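PDB 4IO6: glutamate receptor 1 from Adineta vaga, which probably works as a ligand-gated ion channel, of which this chain is the extracellular ligand-binding domain, here with the amino acid methionine bound. Local coordinates for residues A[15-20]-A[65-70]; A[106-111]-A[195-200]; A[134-139]-A[157-162]; A[163-168]-A[177-182]. All blocks are in the same frame, centred on the assembly; numbering follows the deposited sequence.

Contact 1. Residues A[15-20]-A[65-70]. With MET (methionine), chain C.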
loop_
_atom_site.group_PDB
_atom_site.type_symbol
_atom_site.label_atom_id
_atom_site.label_comp_id
_atom_site.label_asym_id
_atom_site.label_seq_id
_atom_site.Cartn_x
_atom_site.Cartn_y
_atom_site.Cartn_z
ATOM N N ILE A 15 -13.748 -15.481 -1.488
ATOM C CA ILE A 15 -13.013 -16.755 -1.470
ATOM C C ILE A 15 -12.679 -17.126 -0.008
ATOM O O ILE A 15 -12.244 -16.288 0.782
ATOM C CB ILE A 15 -11.731 -16.668 -2.371
ATOM C CG1 ILE A 15 -10.970 -17.996 -2.397
ATOM C CG2 ILE A 15 -10.820 -15.531 -1.925
ATOM C CD1 ILE A 15 -9.903 -18.005 -3.470
ATOM N N GLU A 16 -12.887 -18.383 0.348
ATOM C CA GLU A 16 -12.729 -18.795 1.726
ATOM C C GLU A 16 -11.300 -18.593 2.182
ATOM O O GLU A 16 -10.363 -19.114 1.564
ATOM C CB GLU A 16 -13.104 -20.275 1.891
ATOM C CG GLU A 16 -12.954 -20.796 3.314
ATOM C CD GLU A 16 -13.512 -22.200 3.498
ATOM O OE1 GLU A 16 -14.159 -22.710 2.548
ATOM O OE2 GLU A 16 -13.314 -22.795 4.593
ATOM N N SER A 17 -11.166 -17.911 3.316
ATOM C CA SER A 17 -9.868 -17.634 3.910
ATOM C C SER A 17 -10.105 -17.045 5.290
ATOM O O SER A 17 -10.446 -15.883 5.415
ATOM C CB SER A 17 -9.104 -16.620 3.084
ATOM O OG SER A 17 -7.824 -16.440 3.666
ATOM N N VAL A 18 -9.931 -17.825 6.352
ATOM C CA VAL A 18 -10.203 -17.279 7.675
ATOM C C VAL A 18 -9.111 -16.296 8.094
ATOM O O VAL A 18 -7.932 -16.557 7.878
ATOM C CB VAL A 18 -10.336 -18.398 8.760
ATOM C CG1 VAL A 18 -11.447 -19.340 8.380
ATOM C CG2 VAL A 18 -9.054 -19.126 8.942
ATOM N N PRO A 19 -9.494 -15.151 8.714
ATOM C CA PRO A 19 -10.820 -14.649 9.069
ATOM C C PRO A 19 -11.325 -13.561 8.111
ATOM O O PRO A 19 -12.182 -12.760 8.512
ATOM C CB PRO A 19 -10.577 -14.082 10.465
ATOM C CG PRO A 19 -9.200 -13.430 10.314
ATOM C CD PRO A 19 -8.443 -14.290 9.293
ATOM N N PHE A 20 -10.844 -13.556 6.886
ATOM C CA PHE A 20 -11.361 -12.660 5.850
ATOM C C PHE A 20 -12.776 -13.091 5.451
ATOM O O PHE A 20 -13.726 -12.303 5.503
ATOM C CB PHE A 20 -10.436 -12.652 4.642
ATOM C CG PHE A 20 -9.219 -11.770 4.806
ATOM C CD1 PHE A 20 -9.352 -10.396 4.753
ATOM C CD2 PHE A 20 -7.947 -12.309 5.023
ATOM C CE1 PHE A 20 -8.249 -9.574 4.898
ATOM C CE2 PHE A 20 -6.857 -11.488 5.171
ATOM C CZ PHE A 20 -6.998 -10.133 5.110
ATOM N N THR A 65 -11.026 -23.283 -5.483
ATOM C CA THR A 65 -10.747 -22.185 -6.420
ATOM C C THR A 65 -9.464 -21.517 -5.945
ATOM O O THR A 65 -9.269 -21.328 -4.742
ATOM C CB THR A 65 -11.883 -21.119 -6.434
ATOM O OG1 THR A 65 -13.096 -21.701 -6.907
ATOM C CG2 THR A 65 -11.536 -19.955 -7.351
ATOM N N SER A 66 -8.565 -21.187 -6.870
ATOM C CA SER A 66 -7.327 -20.554 -6.507
ATOM C C SER A 66 -7.502 -19.050 -6.625
ATOM O O SER A 66 -8.526 -18.582 -7.145
ATOM C CB SER A 66 -6.188 -21.005 -7.434
ATOM O OG SER A 66 -6.335 -20.462 -8.743
ATOM N N TYR A 67 -6.526 -18.300 -6.152
ATOM C CA TYR A 67 -6.599 -16.843 -6.253
ATOM C C TYR A 67 -6.515 -16.427 -7.722
ATOM O O TYR A 67 -7.270 -15.552 -8.183
ATOM C CB TYR A 67 -5.533 -16.174 -5.374
ATOM C CG TYR A 67 -5.960 -16.220 -3.933
ATOM C CD1 TYR A 67 -5.825 -17.360 -3.183
ATOM C CD2 TYR A 67 -6.590 -15.128 -3.345
ATOM C CE1 TYR A 67 -6.275 -17.419 -1.863
ATOM C CE2 TYR A 67 -7.043 -15.173 -2.044
ATOM C CZ TYR A 67 -6.884 -16.326 -1.298
ATOM O OH TYR A 67 -7.359 -16.371 0.008
ATOM N N THR A 68 -5.635 -17.064 -8.493
ATOM C CA THR A 68 -5.587 -16.763 -9.931
ATOM C C THR A 68 -6.914 -17.114 -10.574
ATOM O O THR A 68 -7.403 -16.411 -11.469
ATOM C CB THR A 68 -4.491 -17.595 -10.593
ATOM O OG1 THR A 68 -3.238 -17.055 -10.180
ATOM C CG2 THR A 68 -4.641 -17.556 -12.134
ATOM N N GLY A 69 -7.501 -18.220 -10.133
ATOM C CA GLY A 69 -8.784 -18.667 -10.643
ATOM C C GLY A 69 -9.898 -17.647 -10.413
ATOM O O GLY A 69 -10.734 -17.445 -11.285
ATOM N N LEU A 70 -9.900 -17.038 -9.235
ATOM C CA LEU A 70 -10.902 -16.027 -8.892
ATOM C C LEU A 70 -10.760 -14.821 -9.797
ATOM O O LEU A 70 -11.756 -14.276 -10.317
ATOM C CB LEU A 70 -10.739 -15.631 -7.429
ATOM C CG LEU A 70 -11.708 -14.543 -6.924
ATOM C CD1 LEU A 70 -13.131 -15.017 -7.016
ATOM C CD2 LEU A 70 -11.320 -14.150 -5.525
HETATM N N MET C . -2.860 -13.304 -1.409
HETATM C CA MET C . -2.321 -14.400 -2.242
HETATM C C MET C . -2.795 -14.264 -3.664
HETATM O O MET C . -3.610 -13.356 -3.999
HETATM C CB MET C . -2.690 -15.789 -1.707
HETATM C CG MET C . -1.762 -16.243 -0.614
HETATM S SD MET C . -0.111 -16.582 -1.370
HETATM C CE MET C . 0.934 -16.553 0.094
HETATM O OXT MET C . -2.409 -15.047 -4.541
#
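Thr65 enters the contact through its backbone, with Ile15 CD1 resting 3.6 Å from Thr65 O. Ser66 N-caps the helix that follows, its OG accepting from Gly69 N at 2.9 Å, and helps close the first turn, which carries Tyr67. The Tyr67 ring is sandwiched: Ile15 CD1 stands over the centre of one face in a CH-pi contact, 4.0 Å from the centroid and 9° off the normal, while CB of the bound methionine sits 3.8 Å above the opposite face, nearer the rim. Ile15 reaches the ring with CG1 anti to the backbone N (chi1 -178°). Tyr67 OH passes 3.5 Å from Ser17 CB and is hydrogen-bonded to Asp85 and Arg162. A leucine in place of Tyr67 would probably leave Asp85 and Arg162 without that hydroxyl and the ligand without a flat wall. One turn on, Leu70 CD2 meets Ile15 CG2 at 3.9 Å. The helix start thus contributes Tyr67 to the ligand cleft, and the loop backs its far face, in a periplasmic-binding-protein-like domain.

Contact 2. Residues A[106-111]-A[195-200]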
loop_
_atom_site.group_PDB
_atom_site.type_symbol
_atom_site.label_atom_id
_atom_site.label_comp_id
_atom_site.label_asym_id
_atom_site.label_seq_id
_atom_site.Cartn_x
_atom_site.Cartn_y
_atom_site.Cartn_z
ATOM N N SER A 106 2.615 -8.821 3.137
ATOM C CA SER A 106 3.925 -9.445 2.874
ATOM C C SER A 106 3.696 -10.929 3.160
ATOM O O SER A 106 2.637 -11.313 3.672
ATOM C CB SER A 106 5.016 -8.838 3.760
ATOM O OG SER A 106 4.684 -8.937 5.137
ATOM N N MET A 107 4.675 -11.776 2.843
ATOM C CA MET A 107 4.568 -13.209 3.111
ATOM C C MET A 107 5.507 -13.665 4.209
ATOM O O MET A 107 6.529 -13.019 4.484
ATOM C CB MET A 107 4.831 -14.002 1.829
ATOM C CG MET A 107 3.705 -13.870 0.840
ATOM S SD MET A 107 3.884 -15.033 -0.559
ATOM C CE MET A 107 4.916 -14.121 -1.669
ATOM N N ARG A 108 5.154 -14.783 4.837
ATOM C CA ARG A 108 5.983 -15.440 5.839
ATOM C C ARG A 108 6.153 -16.913 5.482
ATOM O O ARG A 108 5.290 -17.501 4.816
ATOM C CB ARG A 108 5.335 -15.398 7.234
ATOM C CG ARG A 108 5.048 -14.009 7.830
ATOM C CD ARG A 108 6.271 -13.221 8.233
ATOM N NE ARG A 108 7.314 -13.920 9.001
ATOM C CZ ARG A 108 7.368 -14.064 10.324
ATOM N NH1 ARG A 108 6.393 -13.611 11.105
ATOM N NH2 ARG A 108 8.407 -14.694 10.871
ATOM N N ILE A 109 7.235 -17.505 5.982
ATOM C CA ILE A 109 7.455 -18.940 5.923
ATOM C C ILE A 109 6.719 -19.626 7.081
ATOM O O ILE A 109 6.876 -19.224 8.241
ATOM C CB ILE A 109 8.947 -19.254 5.996
ATOM C CG1 ILE A 109 9.671 -18.560 4.843
ATOM C CG2 ILE A 109 9.180 -20.757 5.956
ATOM C CD1 ILE A 109 11.178 -18.512 5.012
ATOM N N LEU A 110 5.898 -20.619 6.730
ATOM C CA LEU A 110 5.138 -21.459 7.670
ATOM C C LEU A 110 5.793 -22.822 7.830
ATOM O O LEU A 110 6.189 -23.411 6.840
ATOM C CB LEU A 110 3.752 -21.695 7.082
ATOM C CG LEU A 110 2.792 -22.499 7.961
ATOM C CD1 LEU A 110 2.402 -21.738 9.246
ATOM C CD2 LEU A 110 1.522 -22.849 7.165
ATOM N N MET A 111 5.883 -23.322 9.057
ATOM C CA MET A 111 6.537 -24.620 9.303
ATOM C C MET A 111 6.032 -25.227 10.590
ATOM O O MET A 111 5.379 -24.551 11.361
ATOM C CB MET A 111 8.054 -24.441 9.390
ATOM C CG MET A 111 8.525 -23.629 10.596
ATOM S SD MET A 111 10.338 -23.528 10.591
ATOM C CE MET A 111 10.662 -22.913 12.236
ATOM N N LEU A 195 2.114 -25.135 14.703
ATOM C CA LEU A 195 2.788 -24.569 13.535
ATOM C C LEU A 195 3.331 -23.211 13.935
ATOM O O LEU A 195 2.881 -22.603 14.914
ATOM C CB LEU A 195 1.825 -24.435 12.346
ATOM C CG LEU A 195 1.227 -25.749 11.836
ATOM C CD1 LEU A 195 0.343 -25.520 10.599
ATOM C CD2 LEU A 195 2.314 -26.785 11.526
ATOM N N THR A 196 4.298 -22.710 13.182
ATOM C CA THR A 196 4.901 -21.440 13.527
ATOM C C THR A 196 5.436 -20.743 12.276
ATOM O O THR A 196 5.450 -21.330 11.183
ATOM C CB THR A 196 6.019 -21.628 14.581
ATOM O OG1 THR A 196 6.326 -20.363 15.176
ATOM C CG2 THR A 196 7.251 -22.233 13.964
ATOM N N LEU A 197 5.813 -19.476 12.443
ATOM C CA LEU A 197 6.363 -18.671 11.364
ATOM C C LEU A 197 7.838 -18.418 11.643
ATOM O O LEU A 197 8.269 -18.359 12.801
ATOM C CB LEU A 197 5.629 -17.331 11.267
ATOM C CG LEU A 197 4.097 -17.412 11.262
ATOM C CD1 LEU A 197 3.515 -16.031 11.108
ATOM C CD2 LEU A 197 3.623 -18.288 10.116
ATOM N N VAL A 198 8.621 -18.279 10.576
ATOM C CA VAL A 198 10.047 -18.087 10.729
ATOM C C VAL A 198 10.590 -17.170 9.631
ATOM O O VAL A 198 10.041 -17.105 8.539
ATOM C CB VAL A 198 10.800 -19.444 10.715
ATOM C CG1 VAL A 198 10.742 -20.097 9.331
ATOM C CG2 VAL A 198 12.231 -19.248 11.173
ATOM N N GLY A 199 11.646 -16.424 9.959
ATOM C CA GLY A 199 12.320 -15.607 8.964
ATOM C C GLY A 199 11.752 -14.206 8.809
ATOM O O GLY A 199 10.725 -13.850 9.384
ATOM N N GLU A 200 12.449 -13.404 8.010
ATOM C CA GLU A 200 11.996 -12.067 7.690
ATOM C C GLU A 200 10.801 -12.134 6.754
ATOM O O GLU A 200 10.651 -13.096 5.998
ATOM C CB GLU A 200 13.113 -11.286 6.999
ATOM C CG GLU A 200 14.220 -10.830 7.933
ATOM C CD GLU A 200 13.695 -9.896 9.015
ATOM O OE1 GLU A 200 13.267 -8.768 8.671
ATOM O OE2 GLU A 200 13.689 -10.298 10.202
HETATM O O HOH W 1 9.039 -15.115 6.986
#
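Arg108 folds back over Leu197 and reaches the corner at Gly199. Beyond CB its chain bends twice (chi2 -70°, chi3 -46°), which brings CG to 4.1 Å from Leu197 CD1 and lays one face of the guanidinium on Leu197 CB. NE then gives a hydrogen bond to a water at 2.9 Å, NH1 lies 3.8 Å from Leu197 CD1, and NH2 makes a weak, bent bond to Gly199 O (2.9 Å, 125°). Further along, the backbones form an antiparallel ladder: Val198 N donates to Ile109 O, and Met111 and Thr196 form a hydrogen-bonded pair, with Thr196 N 2.8 Å from Met111 O. Met111 crosses Val198 at about a right angle, SD 3.7 Å from Val198 CG1, while Leu110 CD1 meets Leu197 CD2 at 3.8 Å on the other face. The water also donates to Glu200 O. Where the chain turns at Gly199, this water bridges Ile109 N and Val198 O, which do not bond directly, and the arginine adds its weak bond to Gly199 O.

Contact 3. Residues A[134-139]-A[157-162]. With MET (methionine), chain C.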
loop_
_atom_site.group_PDB
_atom_site.type_symbol
_atom_site.label_atom_id
_atom_site.label_comp_id
_atom_site.label_asym_id
_atom_site.label_seq_id
_atom_site.Cartn_x
_atom_site.Cartn_y
_atom_site.Cartn_z
ATOM N N GLY A 134 5.970 -27.027 0.017
ATOM C CA GLY A 134 4.603 -26.966 -0.475
ATOM C C GLY A 134 4.213 -25.579 -0.962
ATOM O O GLY A 134 4.441 -24.569 -0.295
ATOM N N ILE A 135 3.658 -25.538 -2.167
ATOM C CA ILE A 135 3.266 -24.281 -2.818
ATOM C C ILE A 135 1.852 -24.416 -3.323
ATOM O O ILE A 135 1.536 -25.319 -4.087
ATOM C CB ILE A 135 4.212 -23.957 -4.004
ATOM C CG1 ILE A 135 5.631 -23.644 -3.495
ATOM C CG2 ILE A 135 3.670 -22.840 -4.875
ATOM C CD1 ILE A 135 5.719 -22.420 -2.614
ATOM N N ARG A 136 0.977 -23.511 -2.887
ATOM C CA ARG A 136 -0.387 -23.482 -3.397
ATOM C C ARG A 136 -0.384 -22.944 -4.847
ATOM O O ARG A 136 0.057 -21.833 -5.103
ATOM C CB ARG A 136 -1.289 -22.620 -2.514
ATOM C CG ARG A 136 -1.700 -23.317 -1.244
ATOM C CD ARG A 136 -2.439 -22.321 -0.341
ATOM N NE ARG A 136 -1.479 -21.460 0.336
ATOM C CZ ARG A 136 -1.732 -20.233 0.802
ATOM N NH1 ARG A 136 -2.908 -19.646 0.617
ATOM N NH2 ARG A 136 -0.772 -19.575 1.427
ATOM N N ILE A 137 -0.851 -23.746 -5.785
ATOM C CA ILE A 137 -0.844 -23.307 -7.183
ATOM C C ILE A 137 -1.825 -22.155 -7.357
ATOM O O ILE A 137 -2.817 -22.051 -6.622
ATOM C CB ILE A 137 -1.114 -24.467 -8.156
ATOM C CG1 ILE A 137 -2.530 -25.004 -8.010
ATOM C CG2 ILE A 137 -0.055 -25.541 -7.951
ATOM C CD1 ILE A 137 -2.838 -26.123 -8.982
ATOM N N GLY A 138 -1.513 -21.249 -8.284
ATOM C CA GLY A 138 -2.404 -20.140 -8.582
ATOM C C GLY A 138 -2.439 -19.132 -7.466
ATOM O O GLY A 138 -3.483 -18.554 -7.174
ATOM N N THR A 139 -1.295 -18.916 -6.824
ATOM C CA THR A 139 -1.156 -17.892 -5.792
ATOM C C THR A 139 0.101 -17.071 -6.012
ATOM O O THR A 139 1.042 -17.482 -6.724
ATOM C CB THR A 139 -1.051 -18.471 -4.368
ATOM O OG1 THR A 139 0.178 -19.224 -4.249
ATOM C CG2 THR A 139 -2.258 -19.335 -4.070
ATOM N N TYR A 157 6.077 -29.223 -4.207
ATOM C CA TYR A 157 4.925 -30.063 -3.888
ATOM C C TYR A 157 3.676 -29.197 -4.034
ATOM O O TYR A 157 3.487 -28.228 -3.266
ATOM C CB TYR A 157 5.041 -30.591 -2.454
ATOM C CG TYR A 157 4.024 -31.651 -2.100
ATOM C CD1 TYR A 157 2.751 -31.311 -1.665
ATOM C CD2 TYR A 157 4.342 -33.004 -2.219
ATOM C CE1 TYR A 157 1.819 -32.304 -1.351
ATOM C CE2 TYR A 157 3.430 -33.974 -1.909
ATOM C CZ TYR A 157 2.173 -33.621 -1.472
ATOM O OH TYR A 157 1.266 -34.617 -1.174
ATOM N N PRO A 158 2.817 -29.513 -5.020
ATOM C CA PRO A 158 1.683 -28.628 -5.294
ATOM C C PRO A 158 0.565 -28.826 -4.292
ATOM O O PRO A 158 0.303 -29.952 -3.890
ATOM C CB PRO A 158 1.216 -29.050 -6.691
ATOM C CG PRO A 158 1.659 -30.465 -6.811
ATOM C CD PRO A 158 2.899 -30.641 -5.981
ATOM N N LEU A 159 -0.067 -27.724 -3.905
ATOM C CA LEU A 159 -1.179 -27.744 -2.960
ATOM C C LEU A 159 -2.392 -27.071 -3.580
ATOM O O LEU A 159 -2.261 -26.074 -4.279
ATOM C CB LEU A 159 -0.771 -27.005 -1.676
ATOM C CG LEU A 159 0.455 -27.566 -0.948
ATOM C CD1 LEU A 159 1.009 -26.565 0.055
ATOM C CD2 LEU A 159 0.151 -28.930 -0.276
ATOM N N LYS A 160 -3.586 -27.580 -3.280
ATOM C CA LYS A 160 -4.812 -27.074 -3.878
ATOM C C LYS A 160 -5.575 -26.117 -2.958
ATOM O O LYS A 160 -6.518 -25.435 -3.388
ATOM C CB LYS A 160 -5.744 -28.219 -4.254
ATOM C CG LYS A 160 -6.403 -28.920 -3.068
ATOM C CD LYS A 160 -7.108 -30.218 -3.511
ATOM C CE LYS A 160 -7.996 -30.808 -2.410
ATOM N NZ LYS A 160 -8.755 -32.026 -2.867
ATOM N N SER A 161 -5.149 -26.048 -1.696
ATOM C CA SER A 161 -5.869 -25.257 -0.709
ATOM C C SER A 161 -5.023 -25.050 0.529
ATOM O O SER A 161 -4.036 -25.747 0.758
ATOM C CB SER A 161 -7.154 -25.968 -0.302
ATOM O OG SER A 161 -6.840 -27.167 0.383
ATOM N N ARG A 162 -5.438 -24.111 1.371
ATOM C CA ARG A 162 -4.772 -23.965 2.651
ATOM C C ARG A 162 -4.938 -25.228 3.477
ATOM O O ARG A 162 -4.034 -25.613 4.183
ATOM C CB ARG A 162 -5.306 -22.761 3.422
ATOM C CG ARG A 162 -4.831 -21.454 2.850
ATOM C CD ARG A 162 -5.247 -20.285 3.708
ATOM N NE ARG A 162 -4.867 -19.006 3.138
ATOM C CZ ARG A 162 -5.573 -18.307 2.256
ATOM N NH1 ARG A 162 -6.730 -18.772 1.776
ATOM N NH2 ARG A 162 -5.062 -17.168 1.789
HETATM N N MET C . -2.860 -13.304 -1.409
HETATM C CA MET C . -2.321 -14.400 -2.242
HETATM C C MET C . -2.795 -14.264 -3.664
HETATM O O MET C . -3.610 -13.356 -3.999
HETATM C CB MET C . -2.690 -15.789 -1.707
HETATM C CG MET C . -1.762 -16.243 -0.614
HETATM S SD MET C . -0.111 -16.582 -1.370
HETATM C CE MET C . 0.934 -16.553 0.094
HETATM O OXT MET C . -2.409 -15.047 -4.541
HETATM O O HOH W 2 -4.026 -23.759 -4.993
#
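Leu159 O is gripped by Ile137 N, just past the neighbouring strand, which donates in the carbonyl plane at 3.1 Å, and probably by a water 3.0 Å away that also reaches Ile137 O; a CA-H contact from Arg136 CA supplements them. Behind it strands 134-136 and 157-159 pair in parallel, forming a beta-alpha-beta unit with helix 140-149. Ile135 bonds on both sides, its N to Tyr157 O at 2.9 Å and its O from Leu159 N, this donor standing above the carbonyl plane. Gly134 has no side chain, and Leu159 CD1 packs 3.5 Å from Gly134 C. Arg136 runs its CG past Leu159 CB at 3.8 Å and then bends at chi3 (-79°), which brings its guanidinium toward the bound methionine. There NH1 lies over one face of the Arg162 guanidinium, toward its rim, 3.3 Å from Arg162 NE; both are donors and share no hydrogen bond, and the planes are 53° apart. Arg136 NH2 donates to Phe178 O and lies 3.7 Å from CE of the methionine; Arg162 has a salt bridge to Asp85 and a hydrogen bond to Tyr67 OH. With a leucine in place of Arg136, Phe178 O would probably lose its donor and Arg162 the group lying over its face. Arg136 binds L-glutamate in another structure of this protein, consistent with a positive surface suited to that ligand's anionic end; here it meets methionine's uncharged thioether.

Contact 4. Residues A[163-168]-A[177-182]. With MET (methionine), chain C.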
loop_
_atom_site.group_PDB
_atom_site.type_symbol
_atom_site.label_atom_id
_atom_site.label_comp_id
_atom_site.label_asym_id
_atom_site.label_seq_id
_atom_site.Cartn_x
_atom_site.Cartn_y
_atom_site.Cartn_z
ATOM N N GLN A 163 -6.095 -25.872 3.399
ATOM C CA GLN A 163 -6.294 -27.073 4.194
ATOM C C GLN A 163 -5.295 -28.169 3.793
ATOM O O GLN A 163 -4.774 -28.870 4.642
ATOM C CB GLN A 163 -7.713 -27.595 4.075
ATOM C CG GLN A 163 -8.007 -28.681 5.107
ATOM C CD GLN A 163 -7.939 -28.144 6.524
ATOM O OE1 GLN A 163 -8.485 -27.075 6.819
ATOM N NE2 GLN A 163 -7.240 -28.861 7.401
ATOM N N GLU A 164 -5.018 -28.293 2.497
ATOM C CA GLU A 164 -4.048 -29.280 2.058
ATOM C C GLU A 164 -2.644 -28.897 2.565
ATOM O O GLU A 164 -1.848 -29.774 2.936
ATOM C CB GLU A 164 -4.063 -29.505 0.529
ATOM C CG GLU A 164 -3.189 -30.693 0.133
ATOM C CD GLU A 164 -3.171 -31.076 -1.352
ATOM O OE1 GLU A 164 -3.553 -30.263 -2.215
ATOM O OE2 GLU A 164 -2.731 -32.223 -1.652
ATOM N N MET A 165 -2.361 -27.597 2.588
ATOM C CA MET A 165 -1.119 -27.074 3.149
ATOM C C MET A 165 -0.961 -27.492 4.623
ATOM O O MET A 165 0.055 -28.083 4.992
ATOM C CB MET A 165 -1.058 -25.540 3.010
ATOM C CG MET A 165 0.229 -24.912 3.540
ATOM S SD MET A 165 0.154 -23.095 3.267
ATOM C CE MET A 165 -1.144 -22.602 4.398
ATOM N N TYR A 166 -1.957 -27.210 5.464
ATOM C CA TYR A 166 -1.864 -27.563 6.882
ATOM C C TYR A 166 -1.750 -29.075 7.064
ATOM O O TYR A 166 -0.923 -29.540 7.834
ATOM C CB TYR A 166 -3.086 -27.044 7.660
ATOM C CG TYR A 166 -3.347 -25.578 7.519
ATOM C CD1 TYR A 166 -2.328 -24.639 7.617
ATOM C CD2 TYR A 166 -4.629 -25.119 7.279
ATOM C CE1 TYR A 166 -2.582 -23.300 7.451
ATOM C CE2 TYR A 166 -4.884 -23.782 7.107
ATOM C CZ TYR A 166 -3.859 -22.879 7.201
ATOM O OH TYR A 166 -4.150 -21.533 7.025
ATOM N N ASP A 167 -2.605 -29.834 6.382
ATOM C CA ASP A 167 -2.648 -31.278 6.535
ATOM C C ASP A 167 -1.289 -31.870 6.154
ATOM O O ASP A 167 -0.803 -32.841 6.774
ATOM C CB ASP A 167 -3.746 -31.889 5.649
ATOM C CG ASP A 167 -5.150 -31.561 6.118
ATOM O OD1 ASP A 167 -5.319 -30.996 7.223
ATOM O OD2 ASP A 167 -6.103 -31.868 5.365
ATOM N N SER A 168 -0.669 -31.292 5.123
ATOM C CA SER A 168 0.581 -31.830 4.592
ATOM C C SER A 168 1.755 -31.550 5.521
ATOM O O SER A 168 2.638 -32.394 5.698
ATOM C CB SER A 168 0.862 -31.282 3.187
ATOM O OG SER A 168 -0.110 -31.755 2.263
ATOM N N SER A 177 5.875 -24.054 3.924
ATOM C CA SER A 177 5.108 -23.381 2.871
ATOM C C SER A 177 5.149 -21.869 3.112
ATOM O O SER A 177 5.894 -21.379 3.967
ATOM C CB SER A 177 3.664 -23.900 2.808
ATOM O OG SER A 177 3.027 -23.535 1.609
ATOM N N PHE A 178 4.392 -21.130 2.314
ATOM C CA PHE A 178 4.325 -19.663 2.421
ATOM C C PHE A 178 2.892 -19.250 2.704
ATOM O O PHE A 178 1.948 -19.855 2.168
ATOM C CB PHE A 178 4.712 -18.976 1.110
ATOM C CG PHE A 178 6.096 -19.288 0.594
ATOM C CD1 PHE A 178 7.129 -19.629 1.437
ATOM C CD2 PHE A 178 6.350 -19.183 -0.778
ATOM C CE1 PHE A 178 8.401 -19.894 0.919
ATOM C CE2 PHE A 178 7.609 -19.423 -1.298
ATOM C CZ PHE A 178 8.630 -19.771 -0.465
ATOM N N MET A 179 2.735 -18.208 3.521
ATOM C CA MET A 179 1.447 -17.591 3.758
ATOM C C MET A 179 1.591 -16.076 3.771
ATOM O O MET A 179 2.639 -15.547 4.105
ATOM C CB MET A 179 0.857 -17.990 5.117
ATOM C CG MET A 179 0.325 -19.414 5.181
ATOM S SD MET A 179 -0.587 -19.771 6.703
ATOM C CE MET A 179 -2.120 -18.873 6.438
ATOM N N ASP A 180 0.489 -15.370 3.476
ATOM C CA ASP A 180 0.399 -13.933 3.753
ATOM C C ASP A 180 0.464 -13.695 5.270
ATOM O O ASP A 180 0.001 -14.520 6.055
ATOM C CB ASP A 180 -0.916 -13.357 3.225
ATOM C CG ASP A 180 -1.037 -13.389 1.710
ATOM O OD1 ASP A 180 -0.014 -13.221 0.987
ATOM O OD2 ASP A 180 -2.176 -13.600 1.227
ATOM N N ILE A 181 1.035 -12.574 5.676
ATOM C CA ILE A 181 1.310 -12.327 7.090
ATOM C C ILE A 181 0.063 -12.290 7.967
ATOM O O ILE A 181 0.069 -12.845 9.061
ATOM C CB ILE A 181 2.172 -11.048 7.230
ATOM C CG1 ILE A 181 2.642 -10.870 8.658
ATOM C CG2 ILE A 181 1.468 -9.817 6.674
ATOM C CD1 ILE A 181 3.828 -9.944 8.780
ATOM N N GLY A 182 -1.005 -11.670 7.492
ATOM C CA GLY A 182 -2.190 -11.501 8.322
ATOM C C GLY A 182 -2.802 -12.831 8.683
ATOM O O GLY A 182 -3.048 -13.126 9.864
HETATM N N MET C . -2.860 -13.304 -1.409
HETATM C CA MET C . -2.321 -14.400 -2.242
HETATM C C MET C . -2.795 -14.264 -3.664
HETATM O O MET C . -3.610 -13.356 -3.999
HETATM C CB MET C . -2.690 -15.789 -1.707
HETATM C CG MET C . -1.762 -16.243 -0.614
HETATM S SD MET C . -0.111 -16.582 -1.370
HETATM C CE MET C . 0.934 -16.553 0.094
HETATM O OXT MET C . -2.409 -15.047 -4.541
#
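Met165 lays its sulfur against Ser177, SD standing 3.3 Å from Ser177 OG and 3.6 Å from Ser177 CB. The contact is one of touch, because the Ser177 hydroxyl is hydrogen-bonded to Gly134 O. With CG anti to the backbone N (chi1 -178°) the Met165 chain leaves helix 162-170 straight toward strand 176-180, and its last bond turns CE onto Met179 CG at 3.6 Å. Met179 in turn meets Tyr166: its SD lies near the plane of the ring, 82° off the normal and 5.4 Å from the centroid, an edge-on Met-aromatic contact. A bend at chi3 (73°) puts Met179 CE beside Tyr166 OH, 3.4 Å away. Met165 also packs on Leu159 and Arg136, while Tyr166 and Met179 reach helix 181-190, touching Val187 and Ala184 respectively. At the end of the strand Asp180, a glutamate-site residue, accepts from N of the bound methionine through OD2 at 2.7 Å; Asn105 holds its other oxygen. Helix and strand therefore meet through two thioethers, a ring edge and a serine, with no hydrogen bond between the segments. The chemistry divides along the strand: pliable apolar groups join it to the helix, and its last residue offers a carboxylate that would probably compensate the charge of the ligand's ammonium group.

Contact 1 lies in one lobe of the clamshell and contacts 2, 3 and 4 in the other, with the bound methionine between them touching contacts 1, 3 and 4 and also Met107 of contact 2. Across the cleft, contacts 1 and 3 (centres about 12 Å apart) are tied by Tyr67 OH to Arg162 NH2 at 3.0 Å and by Thr68 N to Gly138 O at 2.9 Å, consistent with a closed domain. Contacts 3 and 4, about 8 Å apart between centres, pack together where Arg136 NE lies 3.7 Å from Met165 SD. Contact 2 extends the sheet of contact 4, Arg108 N lying 2.7 Å from Met179 O; its centre is about 20 Å from that of contact 1.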